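Long-range contact in endolysin (PDB 3QAY), which probably cleaves the bond between N-acetylmuramic acid and L-alanine in clostridial peptidoglycan, as a zinc-dependent phage amidase: residues Y108-F120 / I166-N178. Sequence-based numbering, arbitrary orientation.
Sequences YATRICDKLGTVF and IAKLIVEGVLNKN
K115 lies over the backbone of helix 166-175 and extends its ammonium nitrogen NZ between two acceptors: OE1 of E172 at 2.9 Å, a salt bridge in which NZ meets OE1 from above the carboxylate plane, and OD1 of N178 at 2.8 Å. The other oxygen of E172 takes the backbone N-H of I179, tying the C-terminal tail to the same carboxylate.

One turn earlier, the guanidinium of R111 grips the end of the partner helix through two backbone carbonyls. NE donates to O of G173 at 2.7 Å, in the guanidinium plane and almost straight, while NH2 reaches O of V174 at 2.8 Å along a more bent path, from above that carbonyl's plane. A bend at chi3 (-53°) turns the arginine's end back toward these oxygens, and the amide plane of N176 stacks on the guanidinium, 7° from parallel, with CB over one face. N176 is the C-prime residue of the Schellman motif closing the helix, so arginine suits a place where last-turn carbonyls gather.

Between these polar grips the helices run antiparallel in sense at 144°, and their axes approach to 7.4 Å. G173 makes this possible: it has only hydrogen to place against the backbone of I112, so the two CA atoms come to 4.2 Å. Beside it, CD1 of I112 packs against CG2 of V174, and Y108 turns a ring edge to the V174 carbonyl. Farther along, the branched end of L169 fits among L116, T118 and V119, and I166 puts CD1 at the edge of the F120 ring. I112, L116 and F120 also touch strand 96-100, so the same groups meet both helix 166-175 and the central sheet of the amidase fold. The chemistry implies a close apolar seam at glycine whose partly exposed margin is fastened by cationic side chains, with R111 probably stabilised by the negative end of the helix dipole.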
loop_
_atom_site.group_PDB
_atom_site.type_symbol
_atom_site.label_atom_id
_atom_site.label_comp_id
_atom_site.label_asym_id
_atom_site.label_seq_id
_atom_site.Cartn_x
_atom_site.Cartn_y
_atom_site.Cartn_z
ATOM N N TYR A 108 -0.437 11.601 -7.462
ATOM C CA TYR A 108 -0.730 10.918 -6.199
ATOM C C TYR A 108 0.555 10.536 -5.467
ATOM O O TYR A 108 0.726 10.859 -4.286
ATOM C CB TYR A 108 -1.556 9.649 -6.447
ATOM C CG TYR A 108 -2.991 9.881 -6.873
ATOM C CD1 TYR A 108 -3.866 10.633 -6.088
ATOM C CD2 TYR A 108 -3.490 9.319 -8.042
ATOM C CE1 TYR A 108 -5.189 10.832 -6.470
ATOM C CE2 TYR A 108 -4.811 9.517 -8.433
ATOM C CZ TYR A 108 -5.655 10.272 -7.644
ATOM O OH TYR A 108 -6.964 10.470 -8.032
ATOM N N ALA A 109 1.457 9.852 -6.172
ATOM C CA ALA A 109 2.689 9.326 -5.569
ATOM C C ALA A 109 3.511 10.403 -4.856
ATOM O O ALA A 109 3.953 10.200 -3.720
ATOM C CB ALA A 109 3.537 8.598 -6.618
ATOM N N THR A 110 3.682 11.552 -5.506
ATOM C CA THR A 110 4.496 12.649 -4.964
ATOM C C THR A 110 3.897 13.223 -3.681
ATOM O O THR A 110 4.606 13.471 -2.707
ATOM C CB THR A 110 4.661 13.776 -6.007
ATOM O OG1 THR A 110 5.276 13.245 -7.191
ATOM C CG2 THR A 110 5.519 14.910 -5.457
ATOM N N ARG A 111 2.583 13.415 -3.679
ATOM C CA ARG A 111 1.903 13.952 -2.511
ATOM C C ARG A 111 1.932 12.967 -1.339
ATOM O O ARG A 111 2.188 13.366 -0.208
ATOM C CB ARG A 111 0.468 14.356 -2.857
ATOM C CG ARG A 111 0.375 15.534 -3.829
ATOM C CD ARG A 111 -1.039 16.118 -3.869
ATOM N NE ARG A 111 -2.050 15.088 -4.139
ATOM C CZ ARG A 111 -2.600 14.831 -5.327
ATOM N NH1 ARG A 111 -2.267 15.530 -6.412
ATOM N NH2 ARG A 111 -3.508 13.866 -5.430
ATOM N N ILE A 112 1.691 11.687 -1.609
ATOM C CA ILE A 112 1.809 10.653 -0.575
ATOM C C ILE A 112 3.219 10.660 0.019
ATOM O O ILE A 112 3.395 10.666 1.239
ATOM C CB ILE A 112 1.512 9.251 -1.125
ATOM C CG1 ILE A 112 0.038 9.117 -1.504
ATOM C CG2 ILE A 112 1.872 8.191 -0.095
ATOM C CD1 ILE A 112 -0.250 7.937 -2.381
ATOM N N CYS A 113 4.217 10.672 -0.859
ATOM C CA CYS A 113 5.614 10.713 -0.444
ATOM C C CYS A 113 5.946 11.922 0.427
ATOM O O CYS A 113 6.630 11.786 1.442
ATOM C CB CYS A 113 6.526 10.685 -1.665
ATOM S SG CYS A 113 6.762 9.027 -2.292
ATOM N N ASP A 114 5.461 13.097 0.032
ATOM C CA ASP A 114 5.696 14.307 0.817
ATOM C C ASP A 114 5.066 14.204 2.201
ATOM O O ASP A 114 5.678 14.615 3.189
ATOM C CB ASP A 114 5.177 15.550 0.091
ATOM C CG ASP A 114 6.118 16.030 -0.993
ATOM O OD1 ASP A 114 7.317 15.687 -0.955
ATOM O OD2 ASP A 114 5.655 16.768 -1.885
ATOM N N LYS A 115 3.854 13.653 2.271
ATOM C CA LYS A 115 3.162 13.497 3.550
ATOM C C LYS A 115 3.865 12.496 4.465
ATOM O O LYS A 115 4.186 12.813 5.606
ATOM C CB LYS A 115 1.689 13.116 3.328
ATOM C CG LYS A 115 0.807 14.311 2.977
ATOM C CD LYS A 115 0.692 15.275 4.153
ATOM C CE LYS A 115 -0.077 16.523 3.795
ATOM N NZ LYS A 115 -0.353 17.353 4.998
ATOM N N LEU A 116 4.123 11.297 3.959
ATOM C CA LEU A 116 4.922 10.329 4.707
ATOM C C LEU A 116 6.292 10.922 5.059
ATOM O O LEU A 116 6.818 10.653 6.134
ATOM C CB LEU A 116 5.077 9.019 3.921
ATOM C CG LEU A 116 3.798 8.174 3.829
ATOM C CD1 LEU A 116 3.943 7.067 2.789
ATOM C CD2 LEU A 116 3.434 7.578 5.177
ATOM N N GLY A 117 6.835 11.745 4.158
ATOM C CA GLY A 117 8.122 12.415 4.343
ATOM C C GLY A 117 8.222 13.315 5.563
ATOM O O GLY A 117 9.319 13.669 5.991
ATOM N N THR A 118 7.075 13.688 6.120
ATOM C CA THR A 118 7.020 14.462 7.353
ATOM C C THR A 118 7.487 13.661 8.580
ATOM O O THR A 118 7.843 14.245 9.612
ATOM C CB THR A 118 5.585 14.962 7.593
ATOM O OG1 THR A 118 5.610 16.103 8.460
ATOM C CG2 THR A 118 4.731 13.863 8.200
ATOM N N VAL A 119 7.473 12.331 8.463
ATOM C CA VAL A 119 7.862 11.421 9.546
ATOM C C VAL A 119 9.019 10.490 9.153
ATOM O O VAL A 119 9.951 10.283 9.929
ATOM C CB VAL A 119 6.661 10.563 9.977
ATOM C CG1 VAL A 119 7.071 9.545 11.026
ATOM C CG2 VAL A 119 5.536 11.471 10.488
ATOM N N PHE A 120 8.941 9.935 7.948
ATOM C CA PHE A 120 9.969 9.050 7.413
ATOM C C PHE A 120 10.879 9.788 6.431
ATOM O O PHE A 120 10.599 10.922 6.031
ATOM C CB PHE A 120 9.308 7.879 6.677
ATOM C CG PHE A 120 8.370 7.084 7.528
ATOM C CD1 PHE A 120 8.848 6.069 8.341
ATOM C CD2 PHE A 120 7.006 7.350 7.521
ATOM C CE1 PHE A 120 7.987 5.339 9.139
ATOM C CE2 PHE A 120 6.137 6.620 8.316
ATOM C CZ PHE A 120 6.625 5.612 9.126
ATOM N N ILE A 166 -0.490 6.778 10.099
ATOM C CA ILE A 166 -0.018 6.421 8.757
ATOM C C ILE A 166 -1.124 6.655 7.729
ATOM O O ILE A 166 -0.886 7.241 6.673
ATOM C CB ILE A 166 0.422 4.938 8.686
ATOM C CG1 ILE A 166 1.719 4.730 9.463
ATOM C CG2 ILE A 166 0.602 4.488 7.220
ATOM C CD1 ILE A 166 2.972 4.994 8.659
ATOM N N ALA A 167 -2.327 6.182 8.048
ATOM C CA ALA A 167 -3.491 6.339 7.178
ATOM C C ALA A 167 -3.754 7.808 6.843
ATOM O O ALA A 167 -3.937 8.164 5.679
ATOM C CB ALA A 167 -4.726 5.716 7.825
ATOM N N LYS A 168 -3.751 8.657 7.865
ATOM C CA LYS A 168 -4.044 10.076 7.671
ATOM C C LYS A 168 -3.081 10.716 6.675
ATOM O O LYS A 168 -3.498 11.523 5.846
ATOM C CB LYS A 168 -4.012 10.825 9.004
ATOM C CG LYS A 168 -4.476 12.285 8.932
ATOM C CD LYS A 168 -4.501 12.932 10.327
ATOM C CE LYS A 168 -4.916 14.413 10.267
ATOM N NZ LYS A 168 -4.170 15.254 11.260
ATOM N N LEU A 169 -1.802 10.346 6.746
ATOM C CA LEU A 169 -0.786 10.920 5.853
ATOM C C LEU A 169 -1.012 10.481 4.404
ATOM O O LEU A 169 -0.910 11.288 3.477
ATOM C CB LEU A 169 0.626 10.544 6.317
ATOM C CG LEU A 169 1.108 11.200 7.618
ATOM C CD1 LEU A 169 2.488 10.673 8.020
ATOM C CD2 LEU A 169 1.137 12.715 7.469
ATOM N N ILE A 170 -1.346 9.209 4.225
ATOM C CA ILE A 170 -1.644 8.667 2.903
ATOM C C ILE A 170 -2.893 9.305 2.317
ATOM O O ILE A 170 -2.916 9.663 1.146
ATOM C CB ILE A 170 -1.870 7.147 2.949
ATOM C CG1 ILE A 170 -0.565 6.421 3.295
ATOM C CG2 ILE A 170 -2.435 6.662 1.613
ATOM C CD1 ILE A 170 -0.707 4.918 3.492
ATOM N N VAL A 171 -3.931 9.435 3.136
ATOM C CA VAL A 171 -5.196 10.013 2.690
ATOM C C VAL A 171 -5.041 11.503 2.347
ATOM O O VAL A 171 -5.512 11.959 1.300
ATOM C CB VAL A 171 -6.300 9.816 3.747
ATOM C CG1 VAL A 171 -7.590 10.523 3.326
ATOM C CG2 VAL A 171 -6.550 8.330 3.971
ATOM N N GLU A 172 -4.368 12.256 3.212
ATOM C CA GLU A 172 -4.091 13.670 2.928
ATOM C C GLU A 172 -3.363 13.826 1.597
ATOM O O GLU A 172 -3.684 14.720 0.803
ATOM C CB GLU A 172 -3.281 14.316 4.053
ATOM C CG GLU A 172 -4.093 14.595 5.306
ATOM C CD GLU A 172 -3.341 15.422 6.337
ATOM O OE1 GLU A 172 -2.091 15.469 6.295
ATOM O OE2 GLU A 172 -4.010 16.026 7.197
ATOM N N GLY A 173 -2.390 12.947 1.357
ATOM C CA GLY A 173 -1.637 12.930 0.111
ATOM C C GLY A 173 -2.501 12.645 -1.099
ATOM O O GLY A 173 -2.488 13.399 -2.062
ATOM N N VAL A 174 -3.256 11.553 -1.055
ATOM C CA VAL A 174 -4.114 11.173 -2.188
ATOM C C VAL A 174 -5.156 12.260 -2.471
ATOM O O VAL A 174 -5.348 12.667 -3.619
ATOM C CB VAL A 174 -4.794 9.809 -1.942
ATOM C CG1 VAL A 174 -5.876 9.537 -2.977
ATOM C CG2 VAL A 174 -3.747 8.693 -1.944
ATOM N N LEU A 175 -5.790 12.757 -1.414
ATOM C CA LEU A 175 -6.877 13.717 -1.557
ATOM C C LEU A 175 -6.403 15.159 -1.758
ATOM O O LEU A 175 -7.205 16.027 -2.116
ATOM C CB LEU A 175 -7.814 13.635 -0.348
ATOM C CG LEU A 175 -8.519 12.291 -0.144
ATOM C CD1 LEU A 175 -9.431 12.364 1.078
ATOM C CD2 LEU A 175 -9.304 11.868 -1.392
ATOM N N ASN A 176 -5.112 15.410 -1.542
ATOM C CA ASN A 176 -4.529 16.755 -1.683
ATOM C C ASN A 176 -5.233 17.779 -0.803
ATOM O O ASN A 176 -5.631 18.848 -1.258
ATOM C CB ASN A 176 -4.523 17.219 -3.151
ATOM C CG ASN A 176 -3.578 18.405 -3.399
ATOM O OD1 ASN A 176 -2.820 18.813 -2.522
ATOM N ND2 ASN A 176 -3.626 18.953 -4.605
ATOM N N LYS A 177 -5.391 17.435 0.464
ATOM C CA LYS A 177 -5.935 18.360 1.443
ATOM C C LYS A 177 -5.481 17.956 2.828
ATOM O O LYS A 177 -4.935 16.869 3.021
ATOM C CB LYS A 177 -7.465 18.410 1.370
ATOM C CG LYS A 177 -8.172 17.088 1.631
ATOM C CD LYS A 177 -9.683 17.281 1.697
ATOM C CE LYS A 177 -10.367 16.105 2.387
ATOM N NZ LYS A 177 -11.819 16.346 2.617
ATOM N N ASN A 178 -5.697 18.852 3.785
ATOM C CA ASN A 178 -5.384 18.582 5.174
ATOM C C ASN A 178 -6.660 18.179 5.894
ATOM O O ASN A 178 -7.688 18.842 5.767
ATOM C CB ASN A 178 -4.727 19.807 5.818
ATOM C CG ASN A 178 -3.276 19.970 5.398
ATOM O OD1 ASN A 178 -2.462 19.067 5.586
ATOM N ND2 ASN A 178 -2.951 21.113 4.813
#